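Local coordinates for cytochrome P450 reductase (Amycolatopsis methanolica 239, PDB 5OGX), which passes electrons from NADH, by way of FAD and a [2Fe-2S] cluster, to the cytochrome P450 subunit of a two-component aromatic O-demethylase, at residues G282-P285 / T286-F289; K315-R319 / R320-P324; D180-A183 / A184-V188; D112-R115 / D116-R119. All blocks are in the same frame, centred on the assembly; numbering follows the deposited sequence.

The four contacts are all local ones at the ends of secondary structure: a helix start (contact 1), a helix end (contact 2), a turn leading into a strand (contact 3) and a hairpin (contact 4). Contacts 1 and 2 pack together, with Thr286 CG2 3.6 Å from Ala316 CB and Phe289 CD2 3.6 Å from Phe317 CE1. Contacts 3 and 4 belong to one antiparallel sheet, where strands 187-194 and 101-114 are neighbours, with centres about 16 Å apart. Contacts 2 and 3 lie on opposite sides of the chain's centre, their centres about 43 Å apart. FAD comes within about 7 Å of the Thr117 side chain, about 12 Å of Leu182 and about 14 Å of Phe284.

Contact 1. Residues G282-P285 / T286-F289; sequences GGFP and TDAF. Unlike the reference sequence in segment 282-285: Gly282 (reference Ser).
Nearly equal first torsions in Phe284 (chi1 -61°) and Asp287 (chi1 -60°) put each CG beside its own backbone N and opposite the carbonyl carbon, and the two side chains run alongside each other, pointing the same way. Asp287 OD2 lies at the edge of the phenyl ring, near its plane, 3.9 Å from Phe284 CD2, and 3.7 Å from Phe284 CB at the base of the same side chain; ring and carboxylate planes are 81° apart. A water then joins these residues, accepting from Phe284 N at 2.8 Å and donating to Asp287 OD2. Phe284 is the N-cap of helix 285-292. Its O takes the N-H of Ala288 at 3.3 Å, in the carbonyl plane, and Pro285 O accepts from Phe289 N at 3.2 Å, as well as a weak bond from Ala288 N. Pro285, whose N carries no hydrogen, fills the first turn at no cost in hydrogen bonds, and its ring packs on Ile213 of strand 210-215 in the parallel sheet of the NAD-binding domain. Asp287 is the third residue of the helix and approaches the N-cap nitrogen through water, where a capping box would bond to it directly. A negative charge at this end of a helix probably interacts favourably with the helix dipole and the first-turn N-H groups.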
loop_
_atom_site.group_PDB
_atom_site.type_symbol
_atom_site.label_atom_id
_atom_site.label_comp_id
_atom_site.label_asym_id
_atom_site.label_seq_id
_atom_site.Cartn_x
_atom_site.Cartn_y
_atom_site.Cartn_z
ATOM N N GLY A 282 -10.809 23.541 -4.480
ATOM C CA GLY A 282 -11.237 23.366 -3.110
ATOM C C GLY A 282 -12.070 22.109 -2.935
ATOM O O GLY A 282 -12.596 21.550 -3.894
ATOM N N GLY A 283 -12.180 21.668 -1.685
ATOM C CA GLY A 283 -13.071 20.575 -1.363
ATOM C C GLY A 283 -12.366 19.266 -1.089
ATOM O O GLY A 283 -11.229 19.236 -0.609
ATOM N N PHE A 284 -13.043 18.175 -1.387
ATOM C CA PHE A 284 -12.477 16.876 -1.119
ATOM C C PHE A 284 -12.142 16.185 -2.443
ATOM O O PHE A 284 -12.782 16.455 -3.460
ATOM C CB PHE A 284 -13.466 16.066 -0.272
ATOM C CG PHE A 284 -13.765 16.710 1.064
ATOM C CD1 PHE A 284 -12.911 16.539 2.134
ATOM C CD2 PHE A 284 -14.878 17.515 1.230
ATOM C CE1 PHE A 284 -13.166 17.139 3.347
ATOM C CE2 PHE A 284 -15.143 18.117 2.449
ATOM C CZ PHE A 284 -14.287 17.931 3.505
ATOM N N PRO A 285 -11.114 15.338 -2.479
ATOM C CA PRO A 285 -10.522 14.980 -3.786
ATOM C C PRO A 285 -11.398 14.096 -4.645
ATOM O O PRO A 285 -11.445 14.277 -5.872
ATOM C CB PRO A 285 -9.218 14.275 -3.398
ATOM C CG PRO A 285 -9.441 13.801 -1.994
ATOM C CD PRO A 285 -10.378 14.765 -1.342
ATOM N N THR A 286 -12.084 13.121 -4.054
ATOM C CA THR A 286 -13.016 12.347 -4.858
ATOM C C THR A 286 -14.073 13.240 -5.497
ATOM O O THR A 286 -14.464 13.021 -6.649
ATOM C CB THR A 286 -13.634 11.256 -3.993
ATOM O OG1 THR A 286 -12.562 10.409 -3.556
ATOM C CG2 THR A 286 -14.619 10.439 -4.791
ATOM N N ASP A 287 -14.515 14.279 -4.783
ATOM C CA ASP A 287 -15.482 15.217 -5.353
ATOM C C ASP A 287 -14.939 15.902 -6.604
ATOM O O ASP A 287 -15.686 16.150 -7.556
ATOM C CB ASP A 287 -15.865 16.275 -4.317
ATOM C CG ASP A 287 -16.495 15.682 -3.070
ATOM O OD1 ASP A 287 -16.875 14.491 -3.090
ATOM O OD2 ASP A 287 -16.628 16.420 -2.070
ATOM N N ALA A 288 -13.651 16.241 -6.614
ATOM C CA ALA A 288 -13.085 16.941 -7.763
ATOM C C ALA A 288 -13.036 16.045 -8.996
ATOM O O ALA A 288 -13.270 16.510 -10.117
ATOM C CB ALA A 288 -11.688 17.469 -7.434
ATOM N N PHE A 289 -12.721 14.759 -8.817
ATOM C CA PHE A 289 -12.735 13.859 -9.963
ATOM C C PHE A 289 -14.137 13.732 -10.534
ATOM O O PHE A 289 -14.331 13.806 -11.752
ATOM C CB PHE A 289 -12.202 12.478 -9.578
ATOM C CG PHE A 289 -12.504 11.414 -10.598
ATOM C CD1 PHE A 289 -11.833 11.390 -11.809
ATOM C CD2 PHE A 289 -13.428 10.406 -10.322
ATOM C CE1 PHE A 289 -12.078 10.417 -12.742
ATOM C CE2 PHE A 289 -13.693 9.415 -11.261
ATOM C CZ PHE A 289 -13.015 9.418 -12.471
HETATM O O HOH W 1 -15.678 18.736 -2.150
#

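Contact 2. Residues K315-R319 / R320-P324; sequences KAFKR and RRMSP
A Schellman motif ends helix 307-319, and its two diagnostic bonds join Met322 to Phe317 and Arg321 to Lys318. Met322 N donates to Phe317 O at 3.1 Å, and inside that loop Arg321 N donates to Lys318 O at 2.9 Å, from above the carbonyl plane. Arg321, with positive phi, makes the reversal, while Arg320 N still bonds Ala316 O in the helical manner at 3.3 Å. The side chains close over this backbone. Met322 runs extended until a bend at its last torsion (chi3 -61°) lays CE over one face of the Phe317 ring, 3.9 Å from the centroid and 18° off the normal. Met322 SD takes an oblique position, 3.7 Å from Phe317 CD2, so methyl and sulfur together make CH-pi and Met-aromatic contacts. On the polar side a water donates to Lys318 O and to Met322 O, each at 2.8 Å, bridging the last turn to the departing chain. The guanidinium of Arg320 is held outside the motif, its NH1 bonding Pro294 O. Phe289 of helix 285-292 also meets Phe317 and Met322. An apolar pair formed by the residue after the C-prime position and the one five earlier is the hydrophobic signature of the Schellman helix end.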
loop_
_atom_site.group_PDB
_atom_site.type_symbol
_atom_site.label_atom_id
_atom_site.label_comp_id
_atom_site.label_asym_id
_atom_site.label_seq_id
_atom_site.Cartn_x
_atom_site.Cartn_y
_atom_site.Cartn_z
ATOM N N LYS A 315 -17.181 4.079 -2.862
ATOM C CA LYS A 315 -18.617 4.143 -3.094
ATOM C C LYS A 315 -18.964 5.249 -4.083
ATOM O O LYS A 315 -19.863 5.081 -4.914
ATOM C CB LYS A 315 -19.356 4.325 -1.766
ATOM C CG LYS A 315 -19.341 3.035 -0.954
ATOM C CD LYS A 315 -19.785 3.222 0.482
ATOM C CE LYS A 315 -19.334 2.030 1.320
ATOM N NZ LYS A 315 -19.861 2.057 2.714
ATOM N N ALA A 316 -18.260 6.378 -4.015
ATOM C CA ALA A 316 -18.516 7.459 -4.961
ATOM C C ALA A 316 -18.161 7.044 -6.383
ATOM O O ALA A 316 -18.919 7.330 -7.320
ATOM C CB ALA A 316 -17.736 8.709 -4.563
ATOM N N PHE A 317 -17.006 6.396 -6.565
ATOM C CA PHE A 317 -16.664 5.845 -7.878
ATOM C C PHE A 317 -17.783 4.947 -8.399
ATOM O O PHE A 317 -18.191 5.037 -9.562
ATOM C CB PHE A 317 -15.367 5.040 -7.795
ATOM C CG PHE A 317 -14.100 5.856 -7.703
ATOM C CD1 PHE A 317 -14.107 7.233 -7.803
ATOM C CD2 PHE A 317 -12.887 5.200 -7.530
ATOM C CE1 PHE A 317 -12.915 7.952 -7.732
ATOM C CE2 PHE A 317 -11.701 5.906 -7.472
ATOM C CZ PHE A 317 -11.722 7.277 -7.565
ATOM N N LYS A 318 -18.293 4.057 -7.543
ATOM C CA LYS A 318 -19.282 3.090 -8.018
ATOM C C LYS A 318 -20.594 3.772 -8.381
ATOM O O LYS A 318 -21.264 3.368 -9.338
ATOM C CB LYS A 318 -19.517 2.007 -6.963
ATOM C CG LYS A 318 -18.405 0.989 -6.863
ATOM C CD LYS A 318 -18.637 0.043 -5.674
ATOM C CE LYS A 318 -17.510 -0.976 -5.543
ATOM N NZ LYS A 318 -17.862 -2.079 -4.587
ATOM N N ARG A 319 -20.970 4.817 -7.644
ATOM C CA ARG A 319 -22.214 5.518 -7.949
ATOM C C ARG A 319 -22.149 6.210 -9.304
ATOM O O ARG A 319 -23.190 6.433 -9.935
ATOM C CB ARG A 319 -22.531 6.529 -6.852
ATOM C CG ARG A 319 -22.848 5.883 -5.515
ATOM C CD ARG A 319 -23.350 6.905 -4.506
ATOM N NE ARG A 319 -22.808 8.238 -4.749
ATOM C CZ ARG A 319 -21.842 8.794 -4.027
ATOM N NH1 ARG A 319 -21.416 10.007 -4.331
ATOM N NH2 ARG A 319 -21.303 8.134 -3.006
ATOM N N ARG A 320 -20.948 6.560 -9.760
ATOM C CA ARG A 320 -20.748 7.120 -11.088
ATOM C C ARG A 320 -20.396 6.046 -12.109
ATOM O O ARG A 320 -19.870 6.367 -13.183
ATOM C CB ARG A 320 -19.677 8.211 -11.042
ATOM C CG ARG A 320 -20.096 9.451 -10.242
ATOM C CD ARG A 320 -21.566 9.773 -10.483
ATOM N NE ARG A 320 -21.979 11.063 -9.932
ATOM C CZ ARG A 320 -21.954 12.207 -10.607
ATOM N NH1 ARG A 320 -21.524 12.232 -11.860
ATOM N NH2 ARG A 320 -22.359 13.331 -10.027
ATOM N N ARG A 321 -20.666 4.783 -11.776
ATOM C CA ARG A 321 -20.703 3.645 -12.680
ATOM C C ARG A 321 -19.314 3.174 -13.085
ATOM O O ARG A 321 -19.165 2.476 -14.093
ATOM C CB ARG A 321 -21.578 3.944 -13.905
ATOM C CG ARG A 321 -23.059 4.074 -13.503
ATOM C CD ARG A 321 -23.920 4.706 -14.590
ATOM N NE ARG A 321 -24.213 3.750 -15.649
ATOM C CZ ARG A 321 -23.750 3.863 -16.888
ATOM N NH1 ARG A 321 -22.978 4.893 -17.205
ATOM N NH2 ARG A 321 -24.056 2.952 -17.805
ATOM N N MET A 322 -18.297 3.478 -12.279
ATOM C CA MET A 322 -17.006 2.824 -12.457
ATOM C C MET A 322 -17.135 1.364 -12.022
ATOM O O MET A 322 -17.810 1.057 -11.034
ATOM C CB MET A 322 -15.928 3.563 -11.650
ATOM C CG MET A 322 -14.517 3.119 -11.940
ATOM S SD MET A 322 -13.256 3.851 -10.914
ATOM C CE MET A 322 -13.485 5.601 -11.318
ATOM N N SER A 323 -16.504 0.468 -12.772
ATOM C CA SER A 323 -16.698 -0.972 -12.550
ATOM C C SER A 323 -15.987 -1.439 -11.282
ATOM O O SER A 323 -14.789 -1.183 -11.121
ATOM C CB SER A 323 -16.184 -1.752 -13.754
ATOM O OG SER A 323 -16.962 -1.466 -14.902
ATOM N N PRO A 324 -16.675 -2.154 -10.378
ATOM C CA PRO A 324 -15.993 -2.734 -9.206
ATOM C C PRO A 324 -14.699 -3.455 -9.538
ATOM O O PRO A 324 -13.741 -3.425 -8.750
ATOM C CB PRO A 324 -17.040 -3.727 -8.655
ATOM C CG PRO A 324 -18.329 -3.181 -9.058
ATOM C CD PRO A 324 -18.113 -2.447 -10.391
HETATM O O HOH W 2 -20.562 0.866 -10.454
#

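Contact 3. Residues D180-A183 / A184-V188; sequences DGLA and AGDRV. Unlike the reference sequence in segment 180-183: Ala183 (reference Thr).
Asp186 holds Ala183 at two points, and this is the tight part of the contact. Asp186 N donates to Ala183 O at 3.1 Å, closing a type II beta turn from Ala183 to Asp186. The side chain bonds back with the roles reversed: with CG beside its own backbone N (chi1 -67°), Asp186 OD2 accepts the N-H of Ala183 at 2.8 Å. The N-H meets that oxygen from above the carboxylate plane, 53° out of it. Ala183 is thus held by both its N-H and its carbonyl, which fixes the chain just before it turns. Next to these two bonds the packing is apolar and looser. Leu182 CD1 touches Val188 CG2 at 4.2 Å, the two side chains crossing at about a right angle, and Trp177 and Val107 cover them on the buried side. The corner of the turn itself is the solvent side, where Ala184 and Gly185 are exposed. Backbone hydrogen bonds of Gly185 and Asp186 with Val107 tie the corner to strand 101-114. With glycine taking the positive phi favoured at its third position, this is a classic type II beta turn, leading here into strand 187-194 of the six-stranded antiparallel sheet of the FAD-binding domain.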
loop_
_atom_site.group_PDB
_atom_site.type_symbol
_atom_site.label_atom_id
_atom_site.label_comp_id
_atom_site.label_asym_id
_atom_site.label_seq_id
_atom_site.Cartn_x
_atom_site.Cartn_y
_atom_site.Cartn_z
ATOM N N ASP A 180 11.599 12.757 14.961
ATOM C CA ASP A 180 12.331 13.164 16.164
ATOM C C ASP A 180 13.373 12.090 16.483
ATOM O O ASP A 180 13.172 11.221 17.337
ATOM C CB ASP A 180 11.393 13.377 17.350
ATOM C CG ASP A 180 12.146 13.650 18.628
ATOM O OD1 ASP A 180 13.259 14.204 18.528
ATOM O OD2 ASP A 180 11.636 13.300 19.715
ATOM N N GLY A 181 14.511 12.163 15.801
ATOM C CA GLY A 181 15.571 11.215 16.087
ATOM C C GLY A 181 16.211 10.563 14.878
ATOM O O GLY A 181 17.438 10.417 14.833
ATOM N N LEU A 182 15.399 10.157 13.902
ATOM C CA LEU A 182 15.932 9.565 12.681
ATOM C C LEU A 182 16.964 10.488 12.051
ATOM O O LEU A 182 16.751 11.700 11.944
ATOM C CB LEU A 182 14.802 9.291 11.684
ATOM C CG LEU A 182 15.174 8.424 10.480
ATOM C CD1 LEU A 182 15.195 6.956 10.879
ATOM C CD2 LEU A 182 14.202 8.644 9.315
ATOM N N ALA A 183 18.089 9.909 11.638
ATOM C CA ALA A 183 19.161 10.691 11.043
ATOM C C ALA A 183 19.864 9.857 9.983
ATOM O O ALA A 183 19.894 8.625 10.062
ATOM C CB ALA A 183 20.171 11.160 12.098
ATOM N N ALA A 184 20.440 10.547 8.996
ATOM C CA ALA A 184 21.260 9.886 7.988
ATOM C C ALA A 184 22.315 9.006 8.644
ATOM O O ALA A 184 22.969 9.402 9.614
ATOM C CB ALA A 184 21.931 10.925 7.086
ATOM N N GLY A 185 22.468 7.793 8.113
ATOM C CA GLY A 185 23.395 6.819 8.639
ATOM C C GLY A 185 22.781 5.812 9.591
ATOM O O GLY A 185 23.403 4.774 9.855
ATOM N N ASP A 186 21.584 6.084 10.113
ATOM C CA ASP A 186 20.902 5.098 10.945
ATOM C C ASP A 186 20.588 3.839 10.148
ATOM O O ASP A 186 20.118 3.911 9.009
ATOM C CB ASP A 186 19.591 5.653 11.502
ATOM C CG ASP A 186 19.785 6.771 12.491
ATOM O OD1 ASP A 186 20.907 6.923 13.026
ATOM O OD2 ASP A 186 18.783 7.470 12.766
ATOM N N ARG A 187 20.824 2.681 10.759
ATOM C CA ARG A 187 20.261 1.437 10.248
ATOM C C ARG A 187 18.809 1.316 10.686
ATOM O O ARG A 187 18.445 1.705 11.800
ATOM C CB ARG A 187 21.064 0.237 10.748
ATOM C CG ARG A 187 22.344 -0.032 9.964
ATOM C CD ARG A 187 22.033 -0.634 8.598
ATOM N NE ARG A 187 21.262 -1.870 8.712
ATOM C CZ ARG A 187 21.787 -3.051 9.023
ATOM N NH1 ARG A 187 23.090 -3.162 9.249
ATOM N NH2 ARG A 187 21.009 -4.124 9.110
ATOM N N VAL A 188 17.968 0.777 9.809
ATOM C CA VAL A 188 16.537 0.681 10.078
ATOM C C VAL A 188 16.104 -0.755 9.836
ATOM O O VAL A 188 16.382 -1.318 8.773
ATOM C CB VAL A 188 15.727 1.653 9.190
ATOM C CG1 VAL A 188 14.222 1.419 9.338
ATOM C CG2 VAL A 188 16.092 3.104 9.517
#

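Contact 4. Residues D112-R115 / D116-R119; sequences DIAR and DTRR
Asp112 OD1 is gripped by Arg118 NE at 2.9 Å, one half of a two-nitrogen salt bridge. The arginine comes side-on: its NE serves OD1 from above the carboxylate plane, 46° out of it, while Arg118 NH2 reaches Asp112 OD2 on the syn side at 3.1 Å, so both oxygens are used. The two planes stay 53° apart, and the extended Arg118 chain runs alongside Asp112. Arg118 NH1 bonds Leu178 O, which helps to fix the guanidinium. A water also lies beside Asp112 OD1 and Thr117 O. Thr117 O accepts the N-H of Ile113 at 3.0 Å. These strands, 101-114 and 117-124, form a hairpin of the FAD-binding domain, closed by a type II turn from Ala114 to Thr117 and distorted by a classic beta bulge in which Ile113 and Ala114 both face Thr117. Thr117 N bonds Ala114 O at 2.9 Å, and Thr117 OG1 donates to Arg115 O at 2.8 Å, a second tie across the turn. Ile113 CG1, lodged between backbone N and carbonyl carbon (chi1 62°), packs on Thr117 CG2 at 3.7 Å, and Ile113 CG2 is 3.8 Å from Arg119 NH2. The other charged ends have partners outside the hairpin turn: Arg115 pairs with Asp249 and Glu275, Asp116 with Arg167, and Arg119 with Asp252 and Glu162. The side chain of Thr117 lies about 4 Å from that of Thr217, an FAD-binding residue.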
loop_
_atom_site.group_PDB
_atom_site.type_symbol
_atom_site.label_atom_id
_atom_site.label_comp_id
_atom_site.label_asym_id
_atom_site.label_seq_id
_atom_site.Cartn_x
_atom_site.Cartn_y
_atom_site.Cartn_z
ATOM N N ASP A 112 12.438 17.472 5.474
ATOM C CA ASP A 112 11.126 18.062 5.709
ATOM C C ASP A 112 10.667 18.676 4.390
ATOM O O ASP A 112 11.282 19.627 3.901
ATOM C CB ASP A 112 11.204 19.106 6.825
ATOM C CG ASP A 112 11.328 18.480 8.202
ATOM O OD1 ASP A 112 10.359 17.850 8.670
ATOM O OD2 ASP A 112 12.412 18.597 8.815
ATOM N N ILE A 113 9.612 18.124 3.789
ATOM C CA ILE A 113 9.210 18.532 2.448
ATOM C C ILE A 113 7.908 19.321 2.423
ATOM O O ILE A 113 7.621 19.971 1.403
ATOM C CB ILE A 113 9.122 17.323 1.488
ATOM C CG1 ILE A 113 8.062 16.308 1.943
ATOM C CG2 ILE A 113 10.484 16.656 1.348
ATOM C CD1 ILE A 113 7.903 15.150 0.966
ATOM N N ALA A 114 7.124 19.302 3.492
ATOM C CA ALA A 114 5.853 20.016 3.562
ATOM C C ALA A 114 5.389 19.974 5.011
ATOM O O ALA A 114 5.992 19.299 5.850
ATOM C CB ALA A 114 4.805 19.409 2.619
ATOM N N ARG A 115 4.314 20.707 5.299
ATOM C CA ARG A 115 3.757 20.702 6.647
ATOM C C ARG A 115 3.541 19.274 7.130
ATOM O O ARG A 115 2.845 18.485 6.480
ATOM C CB ARG A 115 2.437 21.468 6.693
ATOM C CG ARG A 115 1.781 21.437 8.070
ATOM C CD ARG A 115 0.672 22.472 8.172
ATOM N NE ARG A 115 -0.403 22.216 7.214
ATOM C CZ ARG A 115 -1.438 23.030 7.027
ATOM N NH1 ARG A 115 -2.376 22.728 6.140
ATOM N NH2 ARG A 115 -1.533 24.145 7.733
ATOM N N ASP A 116 4.171 18.943 8.260
ATOM C CA ASP A 116 4.055 17.627 8.893
ATOM C C ASP A 116 4.406 16.482 7.945
ATOM O O ASP A 116 3.888 15.376 8.096
ATOM C CB ASP A 116 2.650 17.401 9.458
ATOM C CG ASP A 116 2.372 18.240 10.686
ATOM O OD1 ASP A 116 3.335 18.626 11.378
ATOM O OD2 ASP A 116 1.184 18.509 10.954
ATOM N N THR A 117 5.287 16.714 6.973
ATOM C CA THR A 117 5.582 15.707 5.960
ATOM C C THR A 117 7.084 15.579 5.778
ATOM O O THR A 117 7.784 16.588 5.640
ATOM C CB THR A 117 4.921 16.051 4.616
ATOM O OG1 THR A 117 3.525 16.302 4.815
ATOM C CG2 THR A 117 5.082 14.895 3.647
ATOM N N ARG A 118 7.574 14.338 5.771
ATOM C CA ARG A 118 8.983 14.061 5.545
ATOM C C ARG A 118 9.171 13.042 4.431
ATOM O O ARG A 118 8.398 12.086 4.307
ATOM C CB ARG A 118 9.650 13.542 6.807
ATOM C CG ARG A 118 10.076 14.667 7.717
ATOM C CD ARG A 118 10.733 14.189 8.993
ATOM N NE ARG A 118 11.470 15.313 9.564
ATOM C CZ ARG A 118 12.439 15.224 10.469
ATOM N NH1 ARG A 118 12.820 14.044 10.950
ATOM N NH2 ARG A 118 13.027 16.338 10.892
ATOM N N ARG A 119 10.223 13.240 3.645
ATOM C CA ARG A 119 10.715 12.224 2.729
ATOM C C ARG A 119 11.829 11.460 3.427
ATOM O O ARG A 119 12.702 12.061 4.058
ATOM C CB ARG A 119 11.236 12.840 1.427
ATOM C CG ARG A 119 11.302 11.836 0.264
ATOM C CD ARG A 119 12.149 12.334 -0.906
ATOM N NE ARG A 119 11.891 13.738 -1.239
ATOM C CZ ARG A 119 10.880 14.161 -1.996
ATOM N NH1 ARG A 119 10.005 13.294 -2.515
ATOM N NH2 ARG A 119 10.743 15.459 -2.233
HETATM O O HOH W 3 8.055 18.429 7.893
#